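Local coordinates for protein heroin esterase (PDB 1LZL) that probably hydrolyses the acetyl ester groups of heroin, as a bacterial acetyl esterase of the alpha/beta hydrolase fold, at residues Lys66-Asn74 against Ala95-Ala106; Val79-Phe90 against Gly110-Ala121. One frame throughout, in Å; residues are numbered along the deposited sequence.

How the contacts relate
Followed from the N terminus, the chain lays down strand 65-72, then strand 79-85, helix 99-109 and strand 112-116, and the two contacts cross along it. Contact 1 sets Lys-66-Asn-74 against the helix and closes a loop of 20 residues that contains strand 79-85. Contact 2 begins inside that loop and closes one of 19 residues, most of it the helix, by pairing strands 79-85 and 112-116. In the sheet strand 112-116 lies between the other two, so contact 2 builds the beta-alpha-beta unit while contact 1 ties its helix to strand 65-72, the antiparallel neighbour of 112-116. Hydrogen bonds from Arg-68 N to Asn-115 O and from Ala-95 N to Glu-117 OE1 join them.

Contact 1 (Lys66-Asn74 against Ala95-Ala106); sequences KIRFVTPDN and AESSDPFCVEVA
Arg-68 is the first residue of strand 66-72 to reach the helix side, doing so from CD outward. Its CD lies 3.8 Å from Ala-95 CB; beyond it a bend at chi3 (68°) turns the guanidinium to Asp-99 in the first turn of helix 99-106. The grip is side-on: NE meets Asp-99 OD1 at 2.9 Å and NH2 meets OD2 of the same carboxylate at 2.8 Å. Both oxygens use their syn lone pairs, and the two planes lie only 20° apart. Glu-96 lies over one guanidinium face, its CG 3.5 Å from Arg-68 NH2. An alanine here is likely to leave the buried carboxylate of Asp-99 without its charged mate and open a gap beneath Glu-96.

Two residues on, Val-70 divides its branches. CG1 presses on Ala-106 CB at 3.6 Å, while CG2 rests 4.1 Å from Cys-102 CB. Pro-72 ends the strand with its CB 3.4 Å from Ala-106 O. Strand and helix run the same way, 30° apart, because strand 65-72 is antiparallel to strand 112-116, against which the helix of the beta-alpha-beta unit runs; Phe-46 also touches Asp-99 and Val-103. The chemistry is thus graded, ionic at the helix start and apolar farther on, and the arginine together with the helix N terminus would probably keep Asp-99 ionised.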
loop_
_atom_site.group_PDB
_atom_site.type_symbol
_atom_site.label_atom_id
_atom_site.label_comp_id
_atom_site.label_asym_id
_atom_site.label_seq_id
_atom_site.Cartn_x
_atom_site.Cartn_y
_atom_site.Cartn_z
ATOM N N LYS A 66 -3.004 -11.853 11.450
ATOM C CA LYS A 66 -3.596 -12.735 10.440
ATOM C C LYS A 66 -3.244 -12.270 9.013
ATOM O O LYS A 66 -3.045 -11.102 8.753
ATOM C CB LYS A 66 -5.114 -12.797 10.530
ATOM C CG LYS A 66 -5.568 -13.174 11.944
ATOM C CD LYS A 66 -5.074 -14.558 12.370
ATOM C CE LYS A 66 -5.698 -14.989 13.697
ATOM N NZ LYS A 66 -5.038 -16.217 14.240
ATOM N N ILE A 67 -3.158 -13.251 8.117
ATOM C CA ILE A 67 -2.832 -13.072 6.725
ATOM C C ILE A 67 -3.907 -13.763 5.881
ATOM O O ILE A 67 -4.182 -14.957 6.070
ATOM C CB ILE A 67 -1.456 -13.670 6.396
ATOM C CG1 ILE A 67 -0.362 -12.959 7.204
ATOM C CG2 ILE A 67 -1.187 -13.641 4.897
ATOM C CD1 ILE A 67 0.969 -13.712 7.093
ATOM N N ARG A 68 -4.498 -13.039 4.957
ATOM C CA ARG A 68 -5.394 -13.643 3.967
ATOM C C ARG A 68 -4.504 -14.111 2.826
ATOM O O ARG A 68 -3.979 -13.311 2.039
ATOM C CB ARG A 68 -6.434 -12.649 3.476
ATOM C CG ARG A 68 -7.320 -12.117 4.589
ATOM C CD ARG A 68 -8.336 -11.114 4.151
ATOM N NE ARG A 68 -9.446 -11.525 3.293
ATOM C CZ ARG A 68 -10.499 -12.202 3.707
ATOM N NH1 ARG A 68 -10.595 -12.591 4.975
ATOM N NH2 ARG A 68 -11.430 -12.466 2.815
ATOM N N PHE A 69 -4.328 -15.420 2.737
ATOM C CA PHE A 69 -3.327 -16.036 1.860
ATOM C C PHE A 69 -4.040 -16.656 0.674
ATOM O O PHE A 69 -4.782 -17.662 0.779
ATOM C CB PHE A 69 -2.540 -17.059 2.673
ATOM C CG PHE A 69 -1.384 -17.687 1.922
ATOM C CD1 PHE A 69 -0.379 -16.881 1.420
ATOM C CD2 PHE A 69 -1.275 -19.066 1.743
ATOM C CE1 PHE A 69 0.733 -17.403 0.755
ATOM C CE2 PHE A 69 -0.199 -19.614 1.063
ATOM C CZ PHE A 69 0.788 -18.776 0.551
ATOM N N VAL A 70 -3.867 -16.029 -0.466
ATOM C CA VAL A 70 -4.510 -16.307 -1.734
ATOM C C VAL A 70 -3.561 -17.102 -2.610
ATOM O O VAL A 70 -2.420 -16.670 -2.879
ATOM C CB VAL A 70 -4.974 -15.026 -2.444
ATOM C CG1 VAL A 70 -5.817 -15.363 -3.688
ATOM C CG2 VAL A 70 -5.773 -14.131 -1.493
ATOM N N THR A 71 -4.015 -18.275 -3.042
ATOM C CA THR A 71 -3.147 -19.079 -3.918
ATOM C C THR A 71 -3.863 -19.479 -5.204
ATOM O O THR A 71 -5.077 -19.681 -5.258
ATOM C CB THR A 71 -2.620 -20.321 -3.184
ATOM O OG1 THR A 71 -3.754 -21.005 -2.617
ATOM C CG2 THR A 71 -1.733 -19.926 -2.008
ATOM N N PRO A 72 -3.153 -19.575 -6.302
ATOM C CA PRO A 72 -3.835 -19.948 -7.543
ATOM C C PRO A 72 -4.092 -21.454 -7.556
ATOM O O PRO A 72 -3.264 -22.215 -7.065
ATOM C CB PRO A 72 -2.796 -19.596 -8.598
ATOM C CG PRO A 72 -1.481 -19.628 -7.912
ATOM C CD PRO A 72 -1.687 -19.323 -6.473
ATOM N N ASP A 73 -5.200 -21.919 -8.083
ATOM C CA ASP A 73 -5.425 -23.379 -8.112
ATOM C C ASP A 73 -4.552 -24.052 -9.165
ATOM O O ASP A 73 -4.064 -23.404 -10.096
ATOM C CB ASP A 73 -6.902 -23.656 -8.384
ATOM C CG ASP A 73 -7.815 -23.077 -7.312
ATOM O OD1 ASP A 73 -7.378 -22.775 -6.177
ATOM O OD2 ASP A 73 -9.021 -22.944 -7.642
ATOM N N ASN A 74 -4.305 -25.350 -9.112
ATOM C CA ASN A 74 -3.610 -26.060 -10.184
ATOM C C ASN A 74 -2.165 -25.627 -10.306
ATOM O O ASN A 74 -1.681 -25.511 -11.448
ATOM C CB ASN A 74 -4.161 -25.775 -11.583
ATOM C CG ASN A 74 -5.389 -26.510 -12.017
ATOM O OD1 ASN A 74 -6.486 -26.143 -11.581
ATOM N ND2 ASN A 74 -5.211 -27.511 -12.870
ATOM N N ALA A 95 -7.894 -5.906 5.679
ATOM C CA ALA A 95 -7.276 -6.699 4.624
ATOM C C ALA A 95 -8.305 -7.146 3.606
ATOM O O ALA A 95 -7.959 -7.119 2.416
ATOM C CB ALA A 95 -6.536 -7.913 5.187
ATOM N N GLU A 96 -9.517 -7.522 4.023
ATOM C CA GLU A 96 -10.430 -8.048 2.980
ATOM C C GLU A 96 -10.744 -7.007 1.919
ATOM O O GLU A 96 -11.116 -7.311 0.778
ATOM C CB GLU A 96 -11.712 -8.523 3.681
ATOM C CG GLU A 96 -12.726 -9.191 2.800
ATOM C CD GLU A 96 -14.104 -9.197 3.449
ATOM O OE1 GLU A 96 -14.269 -8.742 4.612
ATOM O OE2 GLU A 96 -15.026 -9.690 2.749
ATOM N N SER A 97 -10.636 -5.733 2.241
ATOM C CA SER A 97 -10.932 -4.682 1.266
ATOM C C SER A 97 -9.993 -4.797 0.066
ATOM O O SER A 97 -10.385 -4.287 -0.998
ATOM C CB SER A 97 -10.878 -3.281 1.893
ATOM O OG SER A 97 -9.535 -2.921 2.194
ATOM N N SER A 98 -8.834 -5.446 0.206
ATOM C CA SER A 98 -7.940 -5.647 -0.934
ATOM C C SER A 98 -8.104 -7.012 -1.590
ATOM O O SER A 98 -7.317 -7.340 -2.503
ATOM C CB SER A 98 -6.487 -5.462 -0.503
ATOM O OG SER A 98 -6.158 -4.146 -0.176
ATOM N N ASP A 99 -9.094 -7.790 -1.183
ATOM C CA ASP A 99 -9.280 -9.072 -1.872
ATOM C C ASP A 99 -9.386 -8.962 -3.393
ATOM O O ASP A 99 -8.772 -9.805 -4.057
ATOM C CB ASP A 99 -10.548 -9.761 -1.350
ATOM C CG ASP A 99 -10.423 -10.512 -0.057
ATOM O OD1 ASP A 99 -9.332 -10.578 0.572
ATOM O OD2 ASP A 99 -11.437 -11.109 0.394
ATOM N N PRO A 100 -10.044 -7.979 -3.987
ATOM C CA PRO A 100 -10.123 -7.949 -5.465
ATOM C C PRO A 100 -8.765 -7.984 -6.144
ATOM O O PRO A 100 -8.493 -8.795 -7.027
ATOM C CB PRO A 100 -10.878 -6.640 -5.732
ATOM C CG PRO A 100 -11.784 -6.493 -4.536
ATOM C CD PRO A 100 -10.852 -6.881 -3.402
ATOM N N PHE A 101 -7.860 -7.128 -5.675
ATOM C CA PHE A 101 -6.518 -7.056 -6.262
ATOM C C PHE A 101 -5.743 -8.334 -5.983
ATOM O O PHE A 101 -5.027 -8.840 -6.859
ATOM C CB PHE A 101 -5.749 -5.824 -5.735
ATOM C CG PHE A 101 -4.347 -5.695 -6.331
ATOM C CD1 PHE A 101 -4.202 -5.576 -7.719
ATOM C CD2 PHE A 101 -3.223 -5.735 -5.506
ATOM C CE1 PHE A 101 -2.914 -5.476 -8.261
ATOM C CE2 PHE A 101 -1.936 -5.577 -6.034
ATOM C CZ PHE A 101 -1.805 -5.461 -7.422
ATOM N N CYS A 102 -5.843 -8.855 -4.760
ATOM C CA CYS A 102 -5.043 -10.051 -4.426
ATOM C C CYS A 102 -5.496 -11.260 -5.257
ATOM O O CYS A 102 -4.684 -12.060 -5.707
ATOM C CB CYS A 102 -5.134 -10.312 -2.915
ATOM S SG CYS A 102 -4.324 -8.972 -1.984
ATOM N N VAL A 103 -6.828 -11.367 -5.449
ATOM C CA VAL A 103 -7.331 -12.431 -6.321
ATOM C C VAL A 103 -6.808 -12.238 -7.742
ATOM O O VAL A 103 -6.383 -13.184 -8.421
ATOM C CB VAL A 103 -8.866 -12.426 -6.284
ATOM C CG1 VAL A 103 -9.470 -13.246 -7.422
ATOM C CG2 VAL A 103 -9.329 -12.966 -4.932
ATOM N N GLU A 104 -6.832 -10.982 -8.218
ATOM C CA GLU A 104 -6.335 -10.713 -9.577
ATOM C C GLU A 104 -4.909 -11.181 -9.796
ATOM O O GLU A 104 -4.524 -11.810 -10.796
ATOM C CB GLU A 104 -6.491 -9.198 -9.899
ATOM C CG GLU A 104 -6.186 -8.931 -11.375
ATOM C CD GLU A 104 -6.337 -7.501 -11.848
ATOM O OE1 GLU A 104 -6.230 -6.601 -10.973
ATOM O OE2 GLU A 104 -6.549 -7.242 -13.076
ATOM N N VAL A 105 -4.056 -10.839 -8.819
ATOM C CA VAL A 105 -2.632 -11.215 -8.927
ATOM C C VAL A 105 -2.500 -12.747 -8.927
ATOM O O VAL A 105 -1.765 -13.307 -9.740
ATOM C CB VAL A 105 -1.865 -10.574 -7.754
ATOM C CG1 VAL A 105 -0.496 -11.193 -7.595
ATOM C CG2 VAL A 105 -1.812 -9.051 -7.973
ATOM N N ALA A 106 -3.217 -13.403 -8.005
ATOM C CA ALA A 106 -3.075 -14.862 -7.926
ATOM C C ALA A 106 -3.591 -15.514 -9.198
ATOM O O ALA A 106 -2.992 -16.398 -9.791
ATOM C CB ALA A 106 -3.819 -15.421 -6.729
#

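Contact 2 (Val79-Phe90 against Gly110-Ala121); sequences VPVLLWIHGGGF and GFAVANVEYRLA
His-86 and Tyr-118 lay their rings in an offset stack just beyond the paired strands of a beta-alpha-beta unit, where the chain leaves strand 79-85 in the alpha/beta hydrolase fold. The centroids are 4.4 Å apart and the planes 17° from parallel, with Tyr-118 OH over one face of the imidazole near its rim. At the other end Pro-80 sits over one face of Phe-111, its ring tilted against the phenyl, with CB 4.0 Å from the centroid in a CH-pi contact. Backbone hydrogen bonds of a parallel pairing join the strands, from Ala-112 N to Pro-80 O through to Val-116 N to Trp-84 O.

Trp-84 and Asn-115 share the sheet face under helix 99-109. With its CG opposite the backbone N (chi1 -180°), the indole turns its edge to the amide, CD1 3.7 Å from Asn-115 OD1. A water bridging Asn-115 OD1, Val-116 O and His-86 N donates to OD1, and ND2 binds Ala-95 O. On the opposite face, where Leu-83 points, its CD1 meets Val-116 CG2 at a tight 3.4 Å. The glycines after His-86 complete an HGGG sequence, consistent with the oxyanion-hole loop of hormone-sensitive-lipase-like esterases. His-86 ND1 donates to Gly-87 O at 2.7 Å in the imidazole plane, and Tyr-118 OH donates to His-86 O at 2.7 Å from above the carbonyl plane. A water 2.8 Å from Tyr-118 OH donates a hydrogen to it.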
loop_
_atom_site.group_PDB
_atom_site.type_symbol
_atom_site.label_atom_id
_atom_site.label_comp_id
_atom_site.label_asym_id
_atom_site.label_seq_id
_atom_site.Cartn_x
_atom_site.Cartn_y
_atom_site.Cartn_z
ATOM N N VAL A 79 5.926 -20.965 -5.809
ATOM C CA VAL A 79 5.657 -19.801 -6.660
ATOM C C VAL A 79 6.098 -18.528 -5.964
ATOM O O VAL A 79 6.248 -18.554 -4.734
ATOM C CB VAL A 79 4.172 -19.645 -6.998
ATOM C CG1 VAL A 79 3.731 -20.762 -7.955
ATOM C CG2 VAL A 79 3.342 -19.658 -5.716
ATOM N N PRO A 80 6.309 -17.453 -6.702
ATOM C CA PRO A 80 6.578 -16.166 -6.032
ATOM C C PRO A 80 5.405 -15.749 -5.152
ATOM O O PRO A 80 4.269 -16.223 -5.337
ATOM C CB PRO A 80 6.702 -15.165 -7.206
ATOM C CG PRO A 80 7.078 -16.000 -8.389
ATOM C CD PRO A 80 6.332 -17.320 -8.169
ATOM N N VAL A 81 5.690 -14.834 -4.204
ATOM C CA VAL A 81 4.624 -14.329 -3.346
ATOM C C VAL A 81 4.679 -12.797 -3.282
ATOM O O VAL A 81 5.762 -12.227 -3.243
ATOM C CB VAL A 81 4.711 -14.920 -1.943
ATOM C CG1 VAL A 81 6.037 -14.571 -1.271
ATOM C CG2 VAL A 81 3.529 -14.480 -1.058
ATOM N N LEU A 82 3.515 -12.162 -3.255
ATOM C CA LEU A 82 3.385 -10.736 -3.016
ATOM C C LEU A 82 2.856 -10.572 -1.590
ATOM O O LEU A 82 1.743 -11.041 -1.326
ATOM C CB LEU A 82 2.427 -10.101 -4.015
ATOM C CG LEU A 82 1.993 -8.645 -3.737
ATOM C CD1 LEU A 82 3.194 -7.693 -3.787
ATOM C CD2 LEU A 82 0.896 -8.273 -4.738
ATOM N N LEU A 83 3.609 -9.924 -0.716
ATOM C CA LEU A 83 3.076 -9.506 0.589
ATOM C C LEU A 83 2.361 -8.191 0.309
ATOM O O LEU A 83 2.979 -7.249 -0.174
ATOM C CB LEU A 83 4.227 -9.354 1.588
ATOM C CG LEU A 83 3.818 -9.028 3.022
ATOM C CD1 LEU A 83 3.378 -10.247 3.773
ATOM C CD2 LEU A 83 4.976 -8.406 3.820
ATOM N N TRP A 84 1.062 -8.103 0.567
ATOM C CA TRP A 84 0.280 -6.947 0.207
ATOM C C TRP A 84 -0.288 -6.283 1.454
ATOM O O TRP A 84 -0.716 -6.980 2.386
ATOM C CB TRP A 84 -0.922 -7.375 -0.703
ATOM C CG TRP A 84 -1.715 -6.146 -1.071
ATOM C CD1 TRP A 84 -2.931 -5.787 -0.607
ATOM C CD2 TRP A 84 -1.278 -5.136 -1.974
ATOM N NE1 TRP A 84 -3.304 -4.602 -1.171
ATOM C CE2 TRP A 84 -2.317 -4.182 -2.016
ATOM C CE3 TRP A 84 -0.149 -4.926 -2.762
ATOM C CZ2 TRP A 84 -2.268 -3.029 -2.803
ATOM C CZ3 TRP A 84 -0.079 -3.779 -3.557
ATOM C CH2 TRP A 84 -1.145 -2.838 -3.573
ATOM N N ILE A 85 -0.303 -4.959 1.464
ATOM C CA ILE A 85 -0.713 -4.180 2.628
ATOM C C ILE A 85 -1.708 -3.127 2.179
ATOM O O ILE A 85 -1.430 -2.213 1.372
ATOM C CB ILE A 85 0.537 -3.529 3.277
ATOM C CG1 ILE A 85 1.636 -4.584 3.531
ATOM C CG2 ILE A 85 0.162 -2.783 4.531
ATOM C CD1 ILE A 85 2.992 -3.964 3.862
ATOM N N HIS A 86 -2.934 -3.223 2.707
ATOM C CA HIS A 86 -4.013 -2.343 2.289
ATOM C C HIS A 86 -3.818 -0.922 2.815
ATOM O O HIS A 86 -3.046 -0.687 3.721
ATOM C CB HIS A 86 -5.366 -2.838 2.792
ATOM C CG HIS A 86 -5.566 -2.688 4.274
ATOM N ND1 HIS A 86 -5.997 -1.520 4.857
ATOM C CD2 HIS A 86 -5.465 -3.596 5.310
ATOM C CE1 HIS A 86 -6.106 -1.665 6.165
ATOM N NE2 HIS A 86 -5.802 -2.906 6.486
ATOM N N GLY A 87 -4.581 -0.004 2.138
ATOM C CA GLY A 87 -4.501 1.382 2.537
ATOM C C GLY A 87 -5.583 1.855 3.477
ATOM O O GLY A 87 -6.255 1.016 4.103
ATOM N N GLY A 88 -5.758 3.160 3.631
ATOM C CA GLY A 88 -6.753 3.645 4.611
ATOM C C GLY A 88 -6.140 4.613 5.592
ATOM O O GLY A 88 -6.625 4.822 6.731
ATOM N N GLY A 89 -5.076 5.320 5.211
ATOM C CA GLY A 89 -4.544 6.365 6.044
ATOM C C GLY A 89 -4.047 5.936 7.411
ATOM O O GLY A 89 -3.915 6.782 8.305
ATOM N N PHE A 90 -3.696 4.667 7.575
ATOM C CA PHE A 90 -3.188 4.064 8.832
ATOM C C PHE A 90 -4.326 3.818 9.816
ATOM O O PHE A 90 -4.095 3.103 10.819
ATOM C CB PHE A 90 -2.087 4.873 9.533
ATOM C CG PHE A 90 -0.874 5.175 8.668
ATOM C CD1 PHE A 90 -0.030 4.168 8.216
ATOM C CD2 PHE A 90 -0.559 6.466 8.285
ATOM C CE1 PHE A 90 1.074 4.464 7.416
ATOM C CE2 PHE A 90 0.548 6.786 7.507
ATOM C CZ PHE A 90 1.382 5.768 7.054
ATOM N N GLY A 110 -0.427 -16.219 -11.265
ATOM C CA GLY A 110 -0.051 -17.511 -10.713
ATOM C C GLY A 110 0.880 -17.434 -9.521
ATOM O O GLY A 110 1.690 -18.303 -9.205
ATOM N N PHE A 111 0.768 -16.320 -8.792
ATOM C CA PHE A 111 1.587 -15.977 -7.641
ATOM C C PHE A 111 0.710 -16.101 -6.387
ATOM O O PHE A 111 -0.492 -15.808 -6.428
ATOM C CB PHE A 111 2.167 -14.569 -7.715
ATOM C CG PHE A 111 3.148 -14.276 -8.834
ATOM C CD1 PHE A 111 3.673 -15.284 -9.632
ATOM C CD2 PHE A 111 3.519 -12.945 -9.089
ATOM C CE1 PHE A 111 4.551 -14.935 -10.643
ATOM C CE2 PHE A 111 4.421 -12.591 -10.076
ATOM C CZ PHE A 111 4.930 -13.624 -10.861
ATOM N N ALA A 112 1.335 -16.531 -5.287
ATOM C CA ALA A 112 0.664 -16.429 -3.992
ATOM C C ALA A 112 0.628 -14.980 -3.536
ATOM O O ALA A 112 1.468 -14.162 -3.914
ATOM C CB ALA A 112 1.404 -17.281 -2.972
ATOM N N VAL A 113 -0.397 -14.659 -2.741
ATOM C CA VAL A 113 -0.507 -13.313 -2.200
ATOM C C VAL A 113 -0.798 -13.423 -0.716
ATOM O O VAL A 113 -1.753 -14.082 -0.290
ATOM C CB VAL A 113 -1.600 -12.508 -2.911
ATOM C CG1 VAL A 113 -1.633 -11.115 -2.283
ATOM C CG2 VAL A 113 -1.388 -12.433 -4.419
ATOM N N ALA A 114 0.052 -12.781 0.078
ATOM C CA ALA A 114 -0.102 -12.771 1.543
ATOM C C ALA A 114 -0.620 -11.382 1.912
ATOM O O ALA A 114 0.180 -10.434 1.968
ATOM C CB ALA A 114 1.232 -13.091 2.205
ATOM N N ASN A 115 -1.922 -11.243 2.071
ATOM C CA ASN A 115 -2.575 -9.960 2.348
ATOM C C ASN A 115 -2.696 -9.727 3.844
ATOM O O ASN A 115 -3.385 -10.467 4.559
ATOM C CB ASN A 115 -3.922 -10.079 1.654
ATOM C CG ASN A 115 -4.803 -8.867 1.744
ATOM O OD1 ASN A 115 -4.330 -7.816 2.187
ATOM N ND2 ASN A 115 -6.072 -8.997 1.374
ATOM N N VAL A 116 -1.972 -8.731 4.358
ATOM C CA VAL A 116 -1.732 -8.654 5.821
ATOM C C VAL A 116 -2.762 -7.849 6.606
ATOM O O VAL A 116 -3.032 -6.672 6.282
ATOM C CB VAL A 116 -0.341 -8.037 6.074
ATOM C CG1 VAL A 116 -0.046 -7.996 7.569
ATOM C CG2 VAL A 116 0.785 -8.754 5.346
ATOM N N GLU A 117 -3.326 -8.446 7.643
ATOM C CA GLU A 117 -4.239 -7.736 8.561
ATOM C C GLU A 117 -3.440 -7.050 9.653
ATOM O O GLU A 117 -3.222 -7.585 10.739
ATOM C CB GLU A 117 -5.254 -8.706 9.144
ATOM C CG GLU A 117 -6.382 -7.979 9.882
ATOM C CD GLU A 117 -7.432 -7.496 8.933
ATOM O OE1 GLU A 117 -7.303 -6.386 8.399
ATOM O OE2 GLU A 117 -8.411 -8.220 8.694
ATOM N N TYR A 118 -2.908 -5.853 9.359
ATOM C CA TYR A 118 -2.187 -5.120 10.396
ATOM C C TYR A 118 -3.121 -4.402 11.341
ATOM O O TYR A 118 -4.287 -4.099 10.995
ATOM C CB TYR A 118 -1.184 -4.162 9.760
ATOM C CG TYR A 118 -1.758 -3.090 8.851
ATOM C CD1 TYR A 118 -2.140 -1.863 9.389
ATOM C CD2 TYR A 118 -1.906 -3.311 7.499
ATOM C CE1 TYR A 118 -2.670 -0.901 8.519
ATOM C CE2 TYR A 118 -2.420 -2.358 6.615
ATOM C CZ TYR A 118 -2.796 -1.160 7.161
ATOM O OH TYR A 118 -3.295 -0.157 6.345
ATOM N N ARG A 119 -2.613 -4.119 12.534
ATOM C CA ARG A 119 -3.453 -3.358 13.466
ATOM C C ARG A 119 -3.567 -1.885 13.081
ATOM O O ARG A 119 -2.594 -1.276 12.635
ATOM C CB ARG A 119 -2.801 -3.422 14.849
ATOM C CG ARG A 119 -2.939 -4.790 15.515
ATOM C CD ARG A 119 -2.121 -4.844 16.810
ATOM N NE ARG A 119 -0.698 -4.725 16.416
ATOM C CZ ARG A 119 0.287 -4.557 17.283
ATOM N NH1 ARG A 119 0.014 -4.479 18.601
ATOM N NH2 ARG A 119 1.557 -4.439 16.868
ATOM N N LEU A 120 -4.721 -1.289 13.267
ATOM C CA LEU A 120 -4.975 0.099 12.889
ATOM C C LEU A 120 -4.663 1.072 14.026
ATOM O O LEU A 120 -4.878 0.791 15.230
ATOM C CB LEU A 120 -6.454 0.339 12.507
ATOM C CG LEU A 120 -6.964 -0.485 11.324
ATOM C CD1 LEU A 120 -8.441 -0.117 11.159
ATOM C CD2 LEU A 120 -6.186 -0.201 10.065
ATOM N N ALA A 121 -4.204 2.245 13.608
ATOM C CA ALA A 121 -4.135 3.409 14.501
ATOM C C ALA A 121 -5.479 4.104 14.579
ATOM O O ALA A 121 -6.310 3.923 13.711
ATOM C CB ALA A 121 -3.066 4.352 13.962
HETATM O O HOH W 1 -3.701 -5.704 3.783
HETATM O O HOH W 2 -5.763 -4.265 8.814
HETATM O O HOH W 3 -4.793 2.168 6.847
HETATM O O HOH W 4 -1.901 1.490 10.986
#